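Tail spike protein gp49 (Pseudomonas phage LKA1, PDB 4RU4) probably cleaves the O-specific polysaccharide of the Pseudomonas cell surface as a lyase, serving as a trimeric tailspike during phage entry into the host. Local coordinates at residues A532-R537 with L593-G598; E172-A175 with V181-R184; I403-N408 with C420-Q425. One frame throughout, in Å; residues are numbered along the deposited sequence.

Interaction 1. Residues A532-R537 with L593-G598; sequences APVTFR and LNWQAG
Trp595 spreads its indole beneath Val534, whose CG1 methyl sits over one face of the six-membered ring, off-centre toward the rim. CG1 comes within 3.6 Å of Trp595 CZ2 and stands 3.8 Å from the ring centroid, 18° off the normal, a CH-pi contact. The other methyl, Val534 CG2, lies near the pyrrole side, 3.9 Å from Trp595 NE1. With CG1 anti to the backbone N (chi1 158°), both branches of this beta-branched residue meet the one flat surface. Farther along, at the far rim of the indole, Phe536 CE1 approaches Trp595 CZ3 at 3.6 Å. Although the two planes differ by only 26°, the rings are slid apart, with centroids 5.7 Å from each other, and barely overlap. Phe536 therefore lies beside the indole more than on it, while Ala597 CB covers one face of the phenyl ring, 4.1 Å from Phe536 CE1. The short methyl of Ala597 fits between its strand and the phenyl face. Tyr540 meets Phe536 at a steep angle, and Leu575 packs on both Val534 and Trp595. Val534 CA and Trp595 CA are 9.2 Å apart, so strand 529-535, with the loop that follows it, faces strand 590-600 from another layer and meets it through side chains alone, as in the apolar core of a beta-sandwich, in keeping with the Ig-like tailspike domain.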
loop_
_atom_site.group_PDB
_atom_site.type_symbol
_atom_site.label_atom_id
_atom_site.label_comp_id
_atom_site.label_asym_id
_atom_site.label_seq_id
_atom_site.Cartn_x
_atom_site.Cartn_y
_atom_site.Cartn_z
ATOM N N ALA B 532 43.532 -18.155 -17.679
ATOM C CA ALA B 532 42.410 -17.828 -18.550
ATOM C C ALA B 532 41.813 -16.499 -18.106
ATOM O O ALA B 532 41.573 -16.274 -16.924
ATOM C CB ALA B 532 41.352 -18.918 -18.506
ATOM N N PRO B 533 41.565 -15.611 -19.061
ATOM C CA PRO B 533 41.071 -14.300 -18.657
ATOM C C PRO B 533 39.562 -14.312 -18.466
ATOM O O PRO B 533 38.846 -15.092 -19.102
ATOM C CB PRO B 533 41.486 -13.398 -19.827
ATOM C CG PRO B 533 41.433 -14.303 -21.017
ATOM C CD PRO B 533 41.831 -15.693 -20.510
ATOM N N VAL B 534 39.100 -13.457 -17.559
ATOM C CA VAL B 534 37.681 -13.245 -17.308
ATOM C C VAL B 534 37.432 -11.742 -17.399
ATOM O O VAL B 534 38.226 -10.964 -16.891
ATOM C CB VAL B 534 37.332 -13.761 -15.893
ATOM C CG1 VAL B 534 36.080 -13.127 -15.362
ATOM C CG2 VAL B 534 37.216 -15.298 -15.916
ATOM N N THR B 535 36.364 -11.331 -18.080
ATOM C CA THR B 535 35.931 -9.938 -18.038
ATOM C C THR B 535 34.580 -9.943 -17.328
ATOM O O THR B 535 33.668 -10.620 -17.773
ATOM C CB THR B 535 35.752 -9.360 -19.464
ATOM O OG1 THR B 535 36.985 -9.430 -20.182
ATOM C CG2 THR B 535 35.275 -7.911 -19.417
ATOM N N PHE B 536 34.452 -9.198 -16.233
ATOM C CA PHE B 536 33.222 -9.227 -15.442
ATOM C C PHE B 536 32.040 -8.664 -16.234
ATOM O O PHE B 536 32.185 -7.681 -16.985
ATOM C CB PHE B 536 33.371 -8.396 -14.170
ATOM C CG PHE B 536 34.544 -8.791 -13.291
ATOM C CD1 PHE B 536 34.916 -10.125 -13.133
ATOM C CD2 PHE B 536 35.278 -7.811 -12.628
ATOM C CE1 PHE B 536 35.993 -10.470 -12.303
ATOM C CE2 PHE B 536 36.350 -8.147 -11.818
ATOM C CZ PHE B 536 36.713 -9.479 -11.656
ATOM N N ARG B 537 30.866 -9.261 -16.019
ATOM C CA ARG B 537 29.642 -8.780 -16.638
ATOM C C ARG B 537 29.386 -7.321 -16.274
ATOM O O ARG B 537 28.888 -6.565 -17.099
ATOM C CB ARG B 537 28.460 -9.624 -16.194
ATOM C CG ARG B 537 27.119 -9.250 -16.871
ATOM C CD ARG B 537 25.949 -10.069 -16.235
ATOM N NE ARG B 537 24.653 -9.635 -16.775
ATOM C CZ ARG B 537 24.150 -10.092 -17.916
ATOM N NH1 ARG B 537 24.816 -11.009 -18.619
ATOM N NH2 ARG B 537 22.985 -9.642 -18.350
ATOM N N LEU B 593 38.131 -23.957 -13.116
ATOM C CA LEU B 593 38.417 -22.850 -12.215
ATOM C C LEU B 593 37.100 -22.128 -11.873
ATOM O O LEU B 593 36.492 -21.484 -12.727
ATOM C CB LEU B 593 39.465 -21.890 -12.817
ATOM C CG LEU B 593 40.818 -22.566 -13.119
ATOM C CD1 LEU B 593 41.905 -21.515 -13.452
ATOM C CD2 LEU B 593 41.250 -23.447 -11.943
ATOM N N ASN B 594 36.641 -22.313 -10.641
ATOM C CA ASN B 594 35.397 -21.717 -10.144
ATOM C C ASN B 594 35.734 -20.363 -9.518
ATOM O O ASN B 594 36.420 -20.297 -8.486
ATOM C CB ASN B 594 34.791 -22.593 -9.039
ATOM C CG ASN B 594 34.224 -23.918 -9.548
ATOM O OD1 ASN B 594 33.080 -24.248 -9.252
ATOM N ND2 ASN B 594 35.028 -24.685 -10.307
ATOM N N TRP B 595 35.287 -19.280 -10.138
ATOM C CA TRP B 595 35.713 -17.950 -9.690
ATOM C C TRP B 595 34.497 -17.156 -9.296
ATOM O O TRP B 595 33.375 -17.415 -9.783
ATOM C CB TRP B 595 36.475 -17.217 -10.819
ATOM C CG TRP B 595 35.545 -16.816 -11.952
ATOM C CD1 TRP B 595 35.210 -17.581 -13.030
ATOM C CD2 TRP B 595 34.819 -15.582 -12.091
ATOM N NE1 TRP B 595 34.322 -16.907 -13.842
ATOM C CE2 TRP B 595 34.059 -15.679 -13.287
ATOM C CE3 TRP B 595 34.721 -14.417 -11.314
ATOM C CZ2 TRP B 595 33.230 -14.644 -13.743
ATOM C CZ3 TRP B 595 33.894 -13.385 -11.757
ATOM C CH2 TRP B 595 33.152 -13.512 -12.973
ATOM N N GLN B 596 34.694 -16.193 -8.403
ATOM C CA GLN B 596 33.627 -15.248 -8.112
ATOM C C GLN B 596 34.193 -13.954 -7.543
ATOM O O GLN B 596 35.325 -13.910 -7.063
ATOM C CB GLN B 596 32.585 -15.859 -7.174
ATOM C CG GLN B 596 33.075 -16.116 -5.740
ATOM C CD GLN B 596 32.133 -17.046 -5.033
ATOM O OE1 GLN B 596 32.046 -18.222 -5.373
ATOM N NE2 GLN B 596 31.353 -16.509 -4.107
ATOM N N ALA B 597 33.397 -12.896 -7.619
ATOM C CA ALA B 597 33.873 -11.554 -7.310
ATOM C C ALA B 597 32.714 -10.790 -6.674
ATOM O O ALA B 597 31.555 -10.962 -7.086
ATOM C CB ALA B 597 34.333 -10.834 -8.624
ATOM N N GLY B 598 33.009 -9.933 -5.697
ATOM C CA GLY B 598 31.978 -9.100 -5.108
ATOM C C GLY B 598 32.624 -8.116 -4.151
ATOM O O GLY B 598 33.842 -8.172 -3.957
#

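Interaction 2. Residues E172-A175 with V181-R184; sequences EVRA and VTIR. With EDO (1,2-ethanediol), chain H.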
loop_
_atom_site.group_PDB
_atom_site.type_symbol
_atom_site.label_atom_id
_atom_site.label_comp_id
_atom_site.label_asym_id
_atom_site.label_seq_id
_atom_site.Cartn_x
_atom_site.Cartn_y
_atom_site.Cartn_z
ATOM N N GLU B 172 -1.616 19.170 19.313
ATOM C CA GLU B 172 -3.003 18.893 19.692
ATOM C C GLU B 172 -3.017 18.608 21.201
ATOM O O GLU B 172 -2.318 17.709 21.673
ATOM C CB GLU B 172 -3.546 17.715 18.879
ATOM C CG GLU B 172 -5.041 17.457 19.073
ATOM C CD GLU B 172 -5.576 16.299 18.218
ATOM O OE1 GLU B 172 -5.027 16.002 17.108
ATOM O OE2 GLU B 172 -6.566 15.685 18.678
ATOM N N VAL B 173 -3.783 19.393 21.948
ATOM C CA VAL B 173 -3.738 19.333 23.419
ATOM C C VAL B 173 -4.274 18.007 23.983
ATOM O O VAL B 173 -5.369 17.550 23.620
ATOM C CB VAL B 173 -4.468 20.578 24.059
ATOM C CG1 VAL B 173 -4.475 20.504 25.602
ATOM C CG2 VAL B 173 -3.793 21.890 23.607
ATOM N N ARG B 174 -3.488 17.388 24.864
ATOM C CA ARG B 174 -3.930 16.219 25.589
ATOM C C ARG B 174 -4.582 16.593 26.914
ATOM O O ARG B 174 -5.676 16.125 27.225
ATOM C CB ARG B 174 -2.754 15.281 25.884
ATOM C CG ARG B 174 -3.215 13.950 26.432
ATOM C CD ARG B 174 -2.056 12.972 26.545
ATOM N NE ARG B 174 -1.315 13.133 27.783
ATOM C CZ ARG B 174 0.002 13.306 27.865
ATOM N NH1 ARG B 174 0.768 13.369 26.764
ATOM N NH2 ARG B 174 0.556 13.425 29.068
ATOM N N ALA B 175 -3.884 17.394 27.717
ATOM C CA ALA B 175 -4.431 17.836 28.995
ATOM C C ALA B 175 -3.718 19.108 29.423
ATOM O O ALA B 175 -2.663 19.443 28.901
ATOM C CB ALA B 175 -4.282 16.752 30.067
ATOM N N VAL B 181 0.992 22.151 29.597
ATOM C CA VAL B 181 0.123 21.561 28.589
ATOM C C VAL B 181 0.784 20.318 27.963
ATOM O O VAL B 181 1.876 20.379 27.378
ATOM C CB VAL B 181 -0.214 22.604 27.513
ATOM C CG1 VAL B 181 -1.001 21.974 26.358
ATOM C CG2 VAL B 181 -0.976 23.769 28.144
ATOM N N THR B 182 0.138 19.172 28.106
ATOM C CA THR B 182 0.670 17.974 27.484
ATOM C C THR B 182 -0.007 17.812 26.120
ATOM O O THR B 182 -1.112 18.302 25.904
ATOM C CB THR B 182 0.485 16.698 28.364
ATOM O OG1 THR B 182 -0.895 16.544 28.746
ATOM C CG2 THR B 182 1.367 16.768 29.642
ATOM N N ILE B 183 0.655 17.129 25.197
ATOM C CA ILE B 183 0.147 17.078 23.826
ATOM C C ILE B 183 0.045 15.638 23.361
ATOM O O ILE B 183 0.642 14.727 23.977
ATOM C CB ILE B 183 1.037 17.901 22.872
ATOM C CG1 ILE B 183 2.468 17.323 22.826
ATOM C CG2 ILE B 183 1.020 19.383 23.291
ATOM C CD1 ILE B 183 3.483 18.192 22.086
ATOM N N ARG B 184 -0.719 15.425 22.294
ATOM C CA ARG B 184 -1.069 14.073 21.883
ATOM C C ARG B 184 -0.036 13.319 21.015
ATOM O O ARG B 184 -0.105 12.099 20.923
ATOM C CB ARG B 184 -2.457 14.067 21.225
ATOM C CG ARG B 184 -3.567 14.451 22.201
ATOM C CD ARG B 184 -4.942 14.551 21.538
ATOM N NE ARG B 184 -5.957 14.553 22.599
ATOM C CZ ARG B 184 -7.239 14.827 22.391
ATOM N NH1 ARG B 184 -7.642 15.118 21.175
ATOM N NH2 ARG B 184 -8.114 14.798 23.384
HETATM C C1 EDO H . -8.545 13.202 17.609
HETATM O O1 EDO H . -7.204 13.426 17.155
HETATM C C2 EDO H . -9.470 13.011 16.420
HETATM O O2 EDO H . -9.594 14.283 15.755
HETATM O O HOH W 1 -6.682 14.032 25.725
HETATM O O HOH W 2 -1.262 15.096 31.217
#
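Arg174 and Thr182 meet in a beta hairpin, at a classic beta bulge where Arg174 and Ala175 both face Thr182. The Arg174 backbone N gives a 2.7 Å bond to Thr182 O, and a weak one follows from Ala175 N to the same oxygen; Thr182 N returns a bond of 2.9 Å to Ala175 O. From the arginine CB, beside Thr182 O, CG passes Thr182 OG1 and CD nears Ile183 O; the chain then bends at chi3 (85°), which lays the guanidinium over the threonine. One face of that group receives Thr182 CB, 3.3 Å from Arg174 NH2. NH2 also gives a weak bond to a water held 2.9 Å from Thr182 OG1. NH1 makes a weak bond to Ile183 O, and NE has its strong partner in another chain, a salt bridge to Asp321 of the third subunit. A long, flat cation suits this place, since it can cover a neighbour and still reach across the trimer interface.

At the other end of the hairpin, Arg184 N bonds to Glu172 O. The extended glutamate brings OE2 within 2.8 Å of Arg184 NH1, a salt bridge lying nearly in the guanidinium plane although the carboxylate is turned 65° against it. Val173 O sits over a face of the same guanidinium, and Tyr289 of the third subunit adds a cation-pi contact. On the apolar side Val173 CG1 touches Val181 CG1. A water joins the Arg184 side chain to the Arg174 backbone, accepting from Arg184 NH2 and donating to Arg174 O, 2.8 Å from each.

Interaction 3. Residues I403-N408 with C420-Q425; sequences IDVGGN and CNFLIQ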
loop_
_atom_site.group_PDB
_atom_site.type_symbol
_atom_site.label_atom_id
_atom_site.label_comp_id
_atom_site.label_asym_id
_atom_site.label_seq_id
_atom_site.Cartn_x
_atom_site.Cartn_y
_atom_site.Cartn_z
ATOM N N ILE B 403 16.544 8.643 -11.731
ATOM C CA ILE B 403 16.291 9.136 -10.394
ATOM C C ILE B 403 17.424 10.104 -10.099
ATOM O O ILE B 403 18.609 9.723 -10.133
ATOM C CB ILE B 403 16.311 8.002 -9.369
ATOM C CG1 ILE B 403 15.234 6.974 -9.727
ATOM C CG2 ILE B 403 16.123 8.570 -7.925
ATOM C CD1 ILE B 403 15.434 5.646 -9.040
ATOM N N ASP B 404 17.087 11.370 -9.863
ATOM C CA ASP B 404 18.117 12.394 -9.846
ATOM C C ASP B 404 18.230 13.117 -8.514
ATOM O O ASP B 404 17.211 13.563 -7.965
ATOM C CB ASP B 404 17.852 13.427 -10.958
ATOM C CG ASP B 404 19.029 14.392 -11.141
ATOM O OD1 ASP B 404 20.097 13.924 -11.586
ATOM O OD2 ASP B 404 18.898 15.601 -10.827
ATOM N N VAL B 405 19.462 13.253 -8.008
ATOM C CA VAL B 405 19.714 14.027 -6.790
ATOM C C VAL B 405 20.785 15.092 -7.075
ATOM O O VAL B 405 21.972 14.909 -6.776
ATOM C CB VAL B 405 20.142 13.124 -5.589
ATOM C CG1 VAL B 405 20.127 13.936 -4.308
ATOM C CG2 VAL B 405 19.217 11.905 -5.485
ATOM N N GLY B 406 20.366 16.205 -7.680
ATOM C CA GLY B 406 21.294 17.284 -7.987
ATOM C C GLY B 406 22.233 17.062 -9.163
ATOM O O GLY B 406 23.300 17.666 -9.217
ATOM N N GLY B 407 21.820 16.235 -10.121
ATOM C CA GLY B 407 22.635 15.967 -11.291
ATOM C C GLY B 407 23.042 17.239 -12.018
ATOM O O GLY B 407 24.197 17.398 -12.398
ATOM N N ASN B 408 22.092 18.148 -12.197
ATOM C CA ASN B 408 22.364 19.387 -12.886
ATOM C C ASN B 408 21.745 20.564 -12.130
ATOM O O ASN B 408 21.400 21.563 -12.735
ATOM C CB ASN B 408 21.823 19.323 -14.325
ATOM C CG ASN B 408 22.476 20.349 -15.257
ATOM O OD1 ASN B 408 23.648 20.668 -15.130
ATOM N ND2 ASN B 408 21.699 20.866 -16.198
ATOM N N CYS B 420 21.893 12.212 4.732
ATOM C CA CYS B 420 20.855 11.826 3.761
ATOM C C CYS B 420 20.904 10.343 3.472
ATOM O O CYS B 420 21.979 9.806 3.251
ATOM C CB CYS B 420 21.089 12.540 2.428
ATOM S SG CYS B 420 21.002 14.326 2.524
ATOM N N ASN B 421 19.739 9.691 3.434
ATOM C CA ASN B 421 19.669 8.290 3.007
ATOM C C ASN B 421 18.723 8.208 1.809
ATOM O O ASN B 421 17.558 8.563 1.923
ATOM C CB ASN B 421 19.110 7.430 4.141
ATOM C CG ASN B 421 19.834 7.646 5.425
ATOM O OD1 ASN B 421 21.055 7.572 5.470
ATOM N ND2 ASN B 421 19.096 7.934 6.480
ATOM N N PHE B 422 19.225 7.793 0.656
ATOM C CA PHE B 422 18.364 7.635 -0.506
ATOM C C PHE B 422 18.150 6.155 -0.735
ATOM O O PHE B 422 19.117 5.408 -0.974
ATOM C CB PHE B 422 19.009 8.308 -1.732
ATOM C CG PHE B 422 19.088 9.792 -1.596
ATOM C CD1 PHE B 422 17.953 10.566 -1.805
ATOM C CD2 PHE B 422 20.255 10.418 -1.174
ATOM C CE1 PHE B 422 17.994 11.928 -1.633
ATOM C CE2 PHE B 422 20.295 11.797 -1.041
ATOM C CZ PHE B 422 19.157 12.539 -1.255
ATOM N N LEU B 423 16.892 5.733 -0.639
ATOM C CA LEU B 423 16.558 4.302 -0.652
ATOM C C LEU B 423 15.664 3.966 -1.814
ATOM O O LEU B 423 14.588 4.563 -1.948
ATOM C CB LEU B 423 15.791 3.915 0.628
ATOM C CG LEU B 423 16.383 4.436 1.943
ATOM C CD1 LEU B 423 15.521 4.066 3.138
ATOM C CD2 LEU B 423 17.833 3.974 2.140
ATOM N N ILE B 424 16.059 2.972 -2.606
ATOM C CA ILE B 424 15.210 2.481 -3.681
ATOM C C ILE B 424 15.020 1.015 -3.374
ATOM O O ILE B 424 15.986 0.237 -3.371
ATOM C CB ILE B 424 15.830 2.663 -5.086
ATOM C CG1 ILE B 424 15.926 4.141 -5.475
ATOM C CG2 ILE B 424 14.985 1.933 -6.140
ATOM C CD1 ILE B 424 17.120 4.858 -4.851
ATOM N N GLN B 425 13.786 0.641 -3.053
ATOM C CA GLN B 425 13.521 -0.715 -2.585
ATOM C C GLN B 425 12.467 -1.405 -3.436
ATOM O O GLN B 425 11.282 -1.046 -3.425
ATOM C CB GLN B 425 13.099 -0.746 -1.116
ATOM C CG GLN B 425 14.113 -0.116 -0.136
ATOM C CD GLN B 425 13.674 -0.299 1.318
ATOM O OE1 GLN B 425 12.553 -0.731 1.572
ATOM N NE2 GLN B 425 14.545 0.031 2.267
#
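Val405 sets both its methyls on the same face of one aromatic ring: CG1 near the CZ corner, 3.5 Å from Phe422 CZ, and CG2 over the ring, offset toward the rim. The second is a CH-pi contact, with CG2 4.1 Å from the centroid and 14° off the normal. Phe422 reaches across from the opposite direction, and a long planar side chain suits the wide span, Val405 CA and Phe422 CA being 9.1 Å apart. Beside this pair, the Ile403 and Ile424 side chains pass in opposite directions, Ile403 CD1 3.9 Å from Ile424 CG1; with CG1 anti to the carbonyl carbon (chi1 -60°), Ile403 sends its longer branch to that meeting. All four residues are apolar and buried, as fits an interior.

Between the two core residues, Asp404 turns away from 420-425 and takes a hydrogen bond from Gly407 N, just past the strand end, to OD2, 3.1 Å long, in an Asx motif. Gly406 suits the turn through its positive phi. Phe382 runs nearly parallel to Phe422, continuing the aromatic packing to a neighbouring coil. Apolar side chains meeting across the interior, with aromatic rings packed from coil to coil along one face, are characteristic of the right-handed beta-helix of pectate-lyase-like proteins.

How the interactions relate
Along the chain the order is interaction 2, then interaction 3, then interaction 1, each closing before the next opens. Interactions 2 and 1 fall in two Ig-like domains, with the pectin lyase-like part, home of interaction 3, between them. About 37 Å separate the centres of interactions 2 and 3, about 31 Å those of 3 and 1, and about 62 Å those of 2 and 1. Interaction 2 belongs to a hairpin set against the third subunit, which interaction 3 also meets. Interaction 1 lies toward the C-terminal end; its strand 590-600 is connected to strand 420-425 through paired strands 452-463, 484-487 and 510-522. Thus each contact belongs to a different module of an elongated, trimeric spike.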